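Local coordinates for integral membrane indolylacetylinositol arabinosyltransferase EmbC (Mycolicibacterium smegmatis, PDB 7BVE), which probably transfers arabinose units to build the arabinan polymers of the mycobacterial cell wall, and is bound here by the drug ethambutol, at residues Ile283-Glu291 and Tyr314-Thr325; Asn276-Leu284 and Leu963-Phe971. All blocks are in the same frame, centred on the assembly; numbering follows the deposited sequence.

Contacts 1 and 2 share helix 281-293, with Ile283 and Leu284 common to both; their centres are about 13 Å apart. In sequence order, contact 1 closes a short excursion between helix 281-293 and helix 314-320 inside the GT-C-type membrane region, and it is nested within the much longer loop that contact 2 closes by bringing 963-971 of the C-terminal domain against 276-284. Both contacts touch ethambutol: Ile283 and Tyr314 come from contact 1, while contact 2 adds Asp279, Tyr282 and Trp965. The drug pocket is therefore assembled from the membrane region and the C-terminal domain together.

Contact 1 (Ile283-Glu291 and Tyr314-Thr325); sequences ILTMARVSE and YDLLALWAHVST. With 95E (Ethambutol), chain G.
Helix 283-291 and helix 314-320 pass with their axes 8.5 Å apart at closest approach and cross at -77°, nearly perpendicular. Two alanines mark the crossing: the CA atoms of Ala287 and Ala318 are 5.0 Å apart, and the CB of Ala318 packs 3.4 Å from the carbonyl O of Ala287. The crossing places their two CB atoms between the helices. On the side of the crossing toward the drug, the CG2 branch of Ile283 meets CE1 of the Tyr314 ring at 3.8 Å and also reaches CD1 of Leu317. The Met286 methyl, its chain bent at the third torsion, comes obliquely from the same side of the ring plane, with CE 4.0 Å from CE2 of Tyr314. Both helices belong to the GT-C-type region of this Emb-family arabinosyltransferase, and their junction forms one wall of the ethambutol pocket. With CG1 of Ile283 anti to its carbonyl carbon (chi1 -62°), CD1 approaches ethambutol C5 to 3.5 Å while CG2 remains against the tyrosine; Tyr314 OH lies 3.9 Å from ethambutol C4. The polar part is at the far end, past the point where Ala321 leaves helical geometry. There His322 NE2 donates to Glu291 OE1 over 3.1 Å, within the imidazole plane and into the syn lone pair, although the carboxylate and ring planes are 75° apart. Arg288 extends past Thr325 and finds its main partner in the carbonyl of Gln974, while Thr325 OG1 bonds to the carbonyl of Pro972. Asp315 turns its carboxylate to Arg475 in a salt bridge.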
loop_
_atom_site.group_PDB
_atom_site.type_symbol
_atom_site.label_atom_id
_atom_site.label_comp_id
_atom_site.label_asym_id
_atom_site.label_seq_id
_atom_site.Cartn_x
_atom_site.Cartn_y
_atom_site.Cartn_z
ATOM N N ILE A 283 -19.231 0.144 20.157
ATOM C CA ILE A 283 -19.136 0.340 21.598
ATOM C C ILE A 283 -20.509 0.534 22.226
ATOM O O ILE A 283 -20.752 0.068 23.345
ATOM C CB ILE A 283 -18.189 1.521 21.867
ATOM C CG1 ILE A 283 -16.799 1.185 21.347
ATOM C CG2 ILE A 283 -18.091 1.852 23.334
ATOM C CD1 ILE A 283 -15.878 2.343 21.329
ATOM N N LEU A 284 -21.441 1.170 21.518
ATOM C CA LEU A 284 -22.773 1.358 22.079
ATOM C C LEU A 284 -23.531 0.039 22.177
ATOM O O LEU A 284 -24.224 -0.210 23.168
ATOM C CB LEU A 284 -23.550 2.372 21.246
ATOM C CG LEU A 284 -24.924 2.778 21.771
ATOM C CD1 LEU A 284 -24.807 3.474 23.104
ATOM C CD2 LEU A 284 -25.625 3.661 20.771
ATOM N N THR A 285 -23.354 -0.851 21.200
ATOM C CA THR A 285 -24.031 -2.141 21.245
ATOM C C THR A 285 -23.421 -3.053 22.302
ATOM O O THR A 285 -24.152 -3.754 23.021
ATOM C CB THR A 285 -23.971 -2.783 19.866
ATOM O OG1 THR A 285 -24.486 -1.861 18.902
ATOM C CG2 THR A 285 -24.815 -4.014 19.827
ATOM N N MET A 286 -22.085 -3.040 22.419
ATOM C CA MET A 286 -21.403 -3.758 23.496
ATOM C C MET A 286 -21.879 -3.307 24.872
ATOM O O MET A 286 -22.236 -4.134 25.727
ATOM C CB MET A 286 -19.900 -3.541 23.382
ATOM C CG MET A 286 -19.211 -4.251 22.262
ATOM S SD MET A 286 -17.508 -3.689 22.221
ATOM C CE MET A 286 -16.977 -4.251 23.814
ATOM N N ALA A 287 -21.896 -1.991 25.098
ATOM C CA ALA A 287 -22.307 -1.448 26.383
ATOM C C ALA A 287 -23.784 -1.672 26.651
ATOM O O ALA A 287 -24.195 -1.715 27.812
ATOM C CB ALA A 287 -21.990 0.041 26.440
ATOM N N ARG A 288 -24.596 -1.824 25.611
ATOM C CA ARG A 288 -26.012 -2.020 25.863
ATOM C C ARG A 288 -26.312 -3.469 26.235
ATOM O O ARG A 288 -27.177 -3.726 27.077
ATOM C CB ARG A 288 -26.831 -1.588 24.653
ATOM C CG ARG A 288 -28.274 -1.364 25.014
ATOM C CD ARG A 288 -29.176 -1.097 23.837
ATOM N NE ARG A 288 -28.826 0.086 23.071
ATOM C CZ ARG A 288 -29.488 0.463 21.985
ATOM N NH1 ARG A 288 -30.538 -0.223 21.578
ATOM N NH2 ARG A 288 -29.117 1.540 21.322
ATOM N N VAL A 289 -25.610 -4.434 25.635
ATOM C CA VAL A 289 -25.906 -5.837 25.945
ATOM C C VAL A 289 -25.154 -6.386 27.160
ATOM O O VAL A 289 -25.523 -7.459 27.680
ATOM C CB VAL A 289 -25.627 -6.739 24.732
ATOM C CG1 VAL A 289 -26.409 -6.260 23.549
ATOM C CG2 VAL A 289 -24.166 -6.779 24.419
ATOM N N SER A 290 -24.120 -5.683 27.638
ATOM C CA SER A 290 -23.296 -6.225 28.712
ATOM C C SER A 290 -23.991 -6.310 30.062
ATOM O O SER A 290 -23.482 -6.989 30.954
ATOM C CB SER A 290 -22.056 -5.382 28.881
ATOM O OG SER A 290 -22.392 -4.116 29.401
ATOM N N GLU A 291 -25.106 -5.620 30.265
ATOM C CA GLU A 291 -25.760 -5.714 31.566
ATOM C C GLU A 291 -26.542 -7.005 31.708
ATOM O O GLU A 291 -26.516 -7.635 32.767
ATOM C CB GLU A 291 -26.690 -4.531 31.792
ATOM C CG GLU A 291 -26.000 -3.232 32.080
ATOM C CD GLU A 291 -26.992 -2.137 32.363
ATOM O OE1 GLU A 291 -28.197 -2.358 32.131
ATOM O OE2 GLU A 291 -26.579 -1.066 32.847
ATOM N N TYR A 314 -16.483 1.095 29.895
ATOM C CA TYR A 314 -17.678 0.655 29.186
ATOM C C TYR A 314 -18.820 0.379 30.150
ATOM O O TYR A 314 -19.989 0.511 29.783
ATOM C CB TYR A 314 -17.383 -0.604 28.385
ATOM C CG TYR A 314 -16.420 -0.450 27.239
ATOM C CD1 TYR A 314 -16.153 0.782 26.687
ATOM C CD2 TYR A 314 -15.764 -1.552 26.723
ATOM C CE1 TYR A 314 -15.266 0.912 25.646
ATOM C CE2 TYR A 314 -14.881 -1.431 25.685
ATOM C CZ TYR A 314 -14.635 -0.199 25.152
ATOM O OH TYR A 314 -13.746 -0.080 24.117
ATOM N N ASP A 315 -18.504 0.022 31.391
ATOM C CA ASP A 315 -19.539 -0.146 32.401
ATOM C C ASP A 315 -20.099 1.199 32.838
ATOM O O ASP A 315 -21.294 1.316 33.143
ATOM C CB ASP A 315 -18.967 -0.913 33.581
ATOM C CG ASP A 315 -18.618 -2.340 33.223
ATOM O OD1 ASP A 315 -19.336 -2.938 32.396
ATOM O OD2 ASP A 315 -17.605 -2.854 33.739
ATOM N N LEU A 316 -19.261 2.236 32.836
ATOM C CA LEU A 316 -19.754 3.585 33.082
ATOM C C LEU A 316 -20.646 4.061 31.948
ATOM O O LEU A 316 -21.650 4.734 32.190
ATOM C CB LEU A 316 -18.590 4.547 33.279
ATOM C CG LEU A 316 -17.757 4.365 34.538
ATOM C CD1 LEU A 316 -16.623 5.350 34.523
ATOM C CD2 LEU A 316 -18.609 4.553 35.763
ATOM N N LEU A 317 -20.301 3.719 30.704
ATOM C CA LEU A 317 -21.195 4.025 29.585
ATOM C C LEU A 317 -22.501 3.247 29.673
ATOM O O LEU A 317 -23.558 3.759 29.292
ATOM C CB LEU A 317 -20.520 3.740 28.251
ATOM C CG LEU A 317 -19.448 4.698 27.761
ATOM C CD1 LEU A 317 -18.825 4.142 26.507
ATOM C CD2 LEU A 317 -20.065 6.045 27.486
ATOM N N ALA A 318 -22.449 2.012 30.171
ATOM C CA ALA A 318 -23.662 1.224 30.343
ATOM C C ALA A 318 -24.566 1.797 31.422
ATOM O O ALA A 318 -25.788 1.663 31.336
ATOM C CB ALA A 318 -23.302 -0.220 30.675
ATOM N N LEU A 319 -23.987 2.422 32.449
ATOM C CA LEU A 319 -24.804 3.138 33.429
ATOM C C LEU A 319 -25.308 4.462 32.874
ATOM O O LEU A 319 -26.412 4.898 33.206
ATOM C CB LEU A 319 -24.010 3.385 34.708
ATOM C CG LEU A 319 -23.653 2.195 35.585
ATOM C CD1 LEU A 319 -22.739 2.652 36.689
ATOM C CD2 LEU A 319 -24.908 1.600 36.160
ATOM N N TRP A 320 -24.498 5.119 32.046
ATOM C CA TRP A 320 -24.851 6.419 31.488
ATOM C C TRP A 320 -25.992 6.306 30.492
ATOM O O TRP A 320 -26.812 7.218 30.370
ATOM C CB TRP A 320 -23.608 7.014 30.833
ATOM C CG TRP A 320 -23.722 8.380 30.270
ATOM C CD1 TRP A 320 -23.804 8.713 28.959
ATOM C CD2 TRP A 320 -23.718 9.607 30.995
ATOM N NE1 TRP A 320 -23.867 10.070 28.819
ATOM C CE2 TRP A 320 -23.816 10.643 30.059
ATOM C CE3 TRP A 320 -23.653 9.930 32.350
ATOM C CZ2 TRP A 320 -23.844 11.976 30.430
ATOM C CZ3 TRP A 320 -23.686 11.250 32.713
ATOM C CH2 TRP A 320 -23.783 12.258 31.761
ATOM N N ALA A 321 -26.072 5.191 29.791
ATOM C CA ALA A 321 -27.120 4.953 28.809
ATOM C C ALA A 321 -28.453 4.614 29.412
ATOM O O ALA A 321 -29.306 4.196 28.648
ATOM C CB ALA A 321 -26.696 3.835 27.862
ATOM N N HIS A 322 -28.720 4.729 30.710
ATOM C CA HIS A 322 -30.060 4.484 31.219
ATOM C C HIS A 322 -30.963 5.693 31.099
ATOM O O HIS A 322 -32.184 5.542 31.181
ATOM C CB HIS A 322 -30.020 4.049 32.681
ATOM C CG HIS A 322 -29.613 2.625 32.879
ATOM N ND1 HIS A 322 -29.411 2.079 34.125
ATOM C CD2 HIS A 322 -29.380 1.633 31.990
ATOM C CE1 HIS A 322 -29.069 0.811 33.997
ATOM N NE2 HIS A 322 -29.041 0.516 32.711
ATOM N N VAL A 323 -30.400 6.887 30.928
ATOM C CA VAL A 323 -31.223 8.077 30.754
ATOM C C VAL A 323 -31.845 8.083 29.364
ATOM O O VAL A 323 -33.071 8.066 29.215
ATOM C CB VAL A 323 -30.395 9.343 31.010
ATOM C CG1 VAL A 323 -31.252 10.571 30.831
ATOM C CG2 VAL A 323 -29.797 9.293 32.394
ATOM N N SER A 324 -31.006 8.088 28.332
ATOM C CA SER A 324 -31.432 7.889 26.954
ATOM C C SER A 324 -30.234 7.447 26.135
ATOM O O SER A 324 -29.097 7.786 26.452
ATOM C CB SER A 324 -32.037 9.157 26.345
ATOM O OG SER A 324 -31.064 10.167 26.199
ATOM N N THR A 325 -30.505 6.672 25.090
ATOM C CA THR A 325 -29.509 6.364 24.069
ATOM C C THR A 325 -29.789 7.264 22.871
ATOM O O THR A 325 -30.398 6.864 21.889
ATOM C CB THR A 325 -29.549 4.889 23.687
ATOM O OG1 THR A 325 -30.864 4.548 23.240
ATOM C CG2 THR A 325 -29.191 4.017 24.858
HETATM C C2 95E G . -12.660 -3.705 19.834
HETATM O O12 95E G . -12.319 -0.002 12.222
HETATM C C11 95E G . -12.057 -0.340 13.327
HETATM C C10 95E G . -12.323 -1.770 13.797
HETATM C C13 95E G . -13.245 -2.507 12.832
HETATM C C14 95E G . -12.530 -3.638 12.100
HETATM N N9 95E G . -12.940 -1.750 15.105
HETATM C C8 95E G . -11.893 -1.880 16.092
HETATM C C7 95E G . -12.365 -2.767 17.234
HETATM N N6 95E G . -13.116 -1.986 18.188
HETATM C C3 95E G . -12.534 -2.228 19.487
HETATM O O1 95E G . -11.698 -4.391 19.789
HETATM C C4 95E G . -13.272 -1.386 20.513
HETATM C C5 95E G . -13.732 -0.077 19.887
#

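Contact 2 (Asn276-Leu284 and Leu963-Phe971); sequences NTADDGYIL and LDWLVGLAF. With 95E (Ethambutol), chain G.
Gly281 and Gly968 meet backbone to backbone, their CA atoms 3.6 Å apart, where a loop of the C-terminal domain after strand 961-963 is pressed against the start of helix 281-293 in the GT-C-type region. Neither glycine has a side chain to place between the two backbones. A weak bond from Gly968 N to Leu966 O closes an inverse gamma turn centred on Val967.

Van der Waals contacts extend from this point in two directions. Leu969 spreads its methyls, CD1 meeting Leu284 CD2 at 4.0 Å and CD2 lying against the polar side chains of Asn276 and Asp280. Toward the drug, CB of Trp965 abuts the edge of the Tyr282 ring, 3.5 Å from CD2. Trp965 holds CG between its backbone N and carbonyl carbon (chi1 63°), which turns the indole toward ethambutol: C13 of the drug sits over one face near the rim, with CG of Leu966 on the opposite face. NE1 of the indole bonds to the carbonyl of Asn1001.

Among the polar groups, Asp280 OD1 accepts from the backbone N of Leu382. Asp279 OD1 lies 3.3 Å from Trp965 CZ3, its carboxylate inclined 51° to the indole plane, and OD2 forms a salt bridge with Arg383. Ethambutol runs past Tyr282 and Asp279: its N6 lies over a face of Tyr282, 3.5 Å from CE1, and its N9 is 3.0 Å from Asp279 OD2.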
loop_
_atom_site.group_PDB
_atom_site.type_symbol
_atom_site.label_atom_id
_atom_site.label_comp_id
_atom_site.label_asym_id
_atom_site.label_seq_id
_atom_site.Cartn_x
_atom_site.Cartn_y
_atom_site.Cartn_z
ATOM N N ASN A 276 -18.943 11.682 13.093
ATOM C CA ASN A 276 -18.642 10.723 14.138
ATOM C C ASN A 276 -17.595 9.744 13.632
ATOM O O ASN A 276 -17.363 9.617 12.429
ATOM C CB ASN A 276 -19.911 9.987 14.546
ATOM C CG ASN A 276 -20.939 10.907 15.144
ATOM O OD1 ASN A 276 -20.625 11.724 15.994
ATOM N ND2 ASN A 276 -22.171 10.806 14.672
ATOM N N THR A 277 -16.961 9.046 14.565
ATOM C CA THR A 277 -15.935 8.085 14.199
ATOM C C THR A 277 -16.576 6.788 13.719
ATOM O O THR A 277 -17.798 6.640 13.683
ATOM C CB THR A 277 -14.996 7.838 15.374
ATOM O OG1 THR A 277 -15.732 7.303 16.477
ATOM C CG2 THR A 277 -14.354 9.130 15.797
ATOM N N ALA A 278 -15.737 5.827 13.336
ATOM C CA ALA A 278 -16.253 4.564 12.828
ATOM C C ALA A 278 -16.833 3.699 13.939
ATOM O O ALA A 278 -17.882 3.076 13.759
ATOM C CB ALA A 278 -15.153 3.809 12.089
ATOM N N ASP A 279 -16.174 3.655 15.094
ATOM C CA ASP A 279 -16.533 2.723 16.157
ATOM C C ASP A 279 -17.346 3.440 17.231
ATOM O O ASP A 279 -16.868 3.738 18.319
ATOM C CB ASP A 279 -15.279 2.098 16.734
ATOM C CG ASP A 279 -14.549 1.258 15.731
ATOM O OD1 ASP A 279 -15.218 0.686 14.851
ATOM O OD2 ASP A 279 -13.310 1.177 15.802
ATOM N N ASP A 280 -18.597 3.699 16.918
ATOM C CA ASP A 280 -19.536 4.195 17.910
ATOM C C ASP A 280 -20.703 3.255 18.120
ATOM O O ASP A 280 -21.124 3.046 19.259
ATOM C CB ASP A 280 -20.067 5.566 17.505
ATOM C CG ASP A 280 -19.002 6.621 17.512
ATOM O OD1 ASP A 280 -18.018 6.470 18.261
ATOM O OD2 ASP A 280 -19.154 7.609 16.770
ATOM N N GLY A 281 -21.232 2.676 17.044
ATOM C CA GLY A 281 -22.264 1.673 17.198
ATOM C C GLY A 281 -21.723 0.384 17.772
ATOM O O GLY A 281 -22.436 -0.343 18.464
ATOM N N TYR A 282 -20.443 0.115 17.518
ATOM C CA TYR A 282 -19.730 -1.019 18.088
ATOM C C TYR A 282 -19.745 -0.958 19.612
ATOM O O TYR A 282 -20.256 -1.859 20.291
ATOM C CB TYR A 282 -18.298 -0.985 17.560
ATOM C CG TYR A 282 -17.516 -2.258 17.691
ATOM C CD1 TYR A 282 -16.810 -2.550 18.835
ATOM C CD2 TYR A 282 -17.513 -3.190 16.675
ATOM C CE1 TYR A 282 -16.109 -3.724 18.948
ATOM C CE2 TYR A 282 -16.811 -4.359 16.780
ATOM C CZ TYR A 282 -16.120 -4.624 17.917
ATOM O OH TYR A 282 -15.423 -5.796 18.020
ATOM N N ILE A 283 -19.231 0.144 20.157
ATOM C CA ILE A 283 -19.136 0.340 21.598
ATOM C C ILE A 283 -20.509 0.534 22.226
ATOM O O ILE A 283 -20.752 0.068 23.345
ATOM C CB ILE A 283 -18.189 1.521 21.867
ATOM C CG1 ILE A 283 -16.799 1.185 21.347
ATOM C CG2 ILE A 283 -18.091 1.852 23.334
ATOM C CD1 ILE A 283 -15.878 2.343 21.329
ATOM N N LEU A 284 -21.441 1.170 21.518
ATOM C CA LEU A 284 -22.773 1.358 22.079
ATOM C C LEU A 284 -23.531 0.039 22.177
ATOM O O LEU A 284 -24.224 -0.210 23.168
ATOM C CB LEU A 284 -23.550 2.372 21.246
ATOM C CG LEU A 284 -24.924 2.778 21.771
ATOM C CD1 LEU A 284 -24.807 3.474 23.104
ATOM C CD2 LEU A 284 -25.625 3.661 20.771
ATOM N N LEU A 963 -28.033 -5.621 14.369
ATOM C CA LEU A 963 -27.382 -4.437 13.843
ATOM C C LEU A 963 -25.955 -4.770 13.447
ATOM O O LEU A 963 -25.299 -5.600 14.075
ATOM C CB LEU A 963 -27.375 -3.332 14.896
ATOM C CG LEU A 963 -28.721 -2.777 15.330
ATOM C CD1 LEU A 963 -28.551 -1.947 16.555
ATOM C CD2 LEU A 963 -29.272 -1.937 14.227
ATOM N N ASP A 964 -25.467 -4.115 12.404
ATOM C CA ASP A 964 -24.056 -4.241 12.096
ATOM C C ASP A 964 -23.257 -3.260 12.940
ATOM O O ASP A 964 -23.809 -2.444 13.675
ATOM C CB ASP A 964 -23.798 -4.019 10.613
ATOM C CG ASP A 964 -24.400 -5.109 9.755
ATOM O OD1 ASP A 964 -24.679 -6.206 10.277
ATOM O OD2 ASP A 964 -24.557 -4.896 8.545
ATOM N N TRP A 965 -21.938 -3.347 12.846
ATOM C CA TRP A 965 -21.121 -2.553 13.751
ATOM C C TRP A 965 -20.932 -1.118 13.286
ATOM O O TRP A 965 -20.312 -0.330 14.003
ATOM C CB TRP A 965 -19.768 -3.223 13.973
ATOM C CG TRP A 965 -18.899 -3.362 12.787
ATOM C CD1 TRP A 965 -18.856 -4.409 11.934
ATOM C CD2 TRP A 965 -17.909 -2.435 12.336
ATOM N NE1 TRP A 965 -17.916 -4.193 10.966
ATOM C CE2 TRP A 965 -17.318 -2.985 11.193
ATOM C CE3 TRP A 965 -17.471 -1.188 12.787
ATOM C CZ2 TRP A 965 -16.317 -2.335 10.491
ATOM C CZ3 TRP A 965 -16.480 -0.549 12.091
ATOM C CH2 TRP A 965 -15.913 -1.120 10.956
ATOM N N LEU A 966 -21.450 -0.759 12.119
ATOM C CA LEU A 966 -21.551 0.626 11.693
ATOM C C LEU A 966 -22.904 1.236 12.012
ATOM O O LEU A 966 -22.971 2.372 12.478
ATOM C CB LEU A 966 -21.298 0.731 10.192
ATOM C CG LEU A 966 -19.877 0.553 9.683
ATOM C CD1 LEU A 966 -19.900 0.409 8.197
ATOM C CD2 LEU A 966 -19.075 1.768 10.038
ATOM N N VAL A 967 -23.985 0.493 11.805
ATOM C CA VAL A 967 -25.334 1.052 11.928
ATOM C C VAL A 967 -25.737 0.892 13.389
ATOM O O VAL A 967 -26.603 0.101 13.764
ATOM C CB VAL A 967 -26.302 0.380 10.952
ATOM C CG1 VAL A 967 -25.969 0.805 9.604
ATOM C CG2 VAL A 967 -26.099 -1.113 10.912
ATOM N N GLY A 968 -25.151 1.720 14.235
ATOM C CA GLY A 968 -25.513 1.618 15.631
ATOM C C GLY A 968 -25.885 2.926 16.275
ATOM O O GLY A 968 -26.661 2.963 17.228
ATOM N N LEU A 969 -25.331 4.011 15.750
ATOM C CA LEU A 969 -25.562 5.333 16.296
ATOM C C LEU A 969 -26.577 6.108 15.471
ATOM O O LEU A 969 -27.085 7.129 15.938
ATOM C CB LEU A 969 -24.237 6.099 16.369
ATOM C CG LEU A 969 -24.094 7.262 17.344
ATOM C CD1 LEU A 969 -24.062 6.732 18.762
ATOM C CD2 LEU A 969 -22.852 8.055 17.053
ATOM N N ALA A 970 -26.881 5.642 14.258
ATOM C CA ALA A 970 -27.981 6.166 13.468
ATOM C C ALA A 970 -29.295 5.476 13.762
ATOM O O ALA A 970 -30.355 6.036 13.464
ATOM C CB ALA A 970 -27.674 6.036 11.977
ATOM N N PHE A 971 -29.258 4.278 14.346
ATOM C CA PHE A 971 -30.447 3.524 14.742
ATOM C C PHE A 971 -30.388 3.261 16.241
ATOM O O PHE A 971 -30.072 2.147 16.667
ATOM C CB PHE A 971 -30.530 2.204 13.979
ATOM C CG PHE A 971 -30.756 2.365 12.513
ATOM C CD1 PHE A 971 -32.030 2.497 12.007
ATOM C CD2 PHE A 971 -29.694 2.417 11.643
ATOM C CE1 PHE A 971 -32.234 2.656 10.674
ATOM C CE2 PHE A 971 -29.900 2.583 10.306
ATOM C CZ PHE A 971 -31.169 2.701 9.825
HETATM C C2 95E G . -12.660 -3.705 19.834
HETATM O O12 95E G . -12.319 -0.002 12.222
HETATM C C11 95E G . -12.057 -0.340 13.327
HETATM C C10 95E G . -12.323 -1.770 13.797
HETATM C C13 95E G . -13.245 -2.507 12.832
HETATM C C14 95E G . -12.530 -3.638 12.100
HETATM N N9 95E G . -12.940 -1.750 15.105
HETATM C C8 95E G . -11.893 -1.880 16.092
HETATM C C7 95E G . -12.365 -2.767 17.234
HETATM N N6 95E G . -13.116 -1.986 18.188
HETATM C C3 95E G . -12.534 -2.228 19.487
HETATM O O1 95E G . -11.698 -4.391 19.789
HETATM C C4 95E G . -13.272 -1.386 20.513
HETATM C C5 95E G . -13.732 -0.077 19.887
#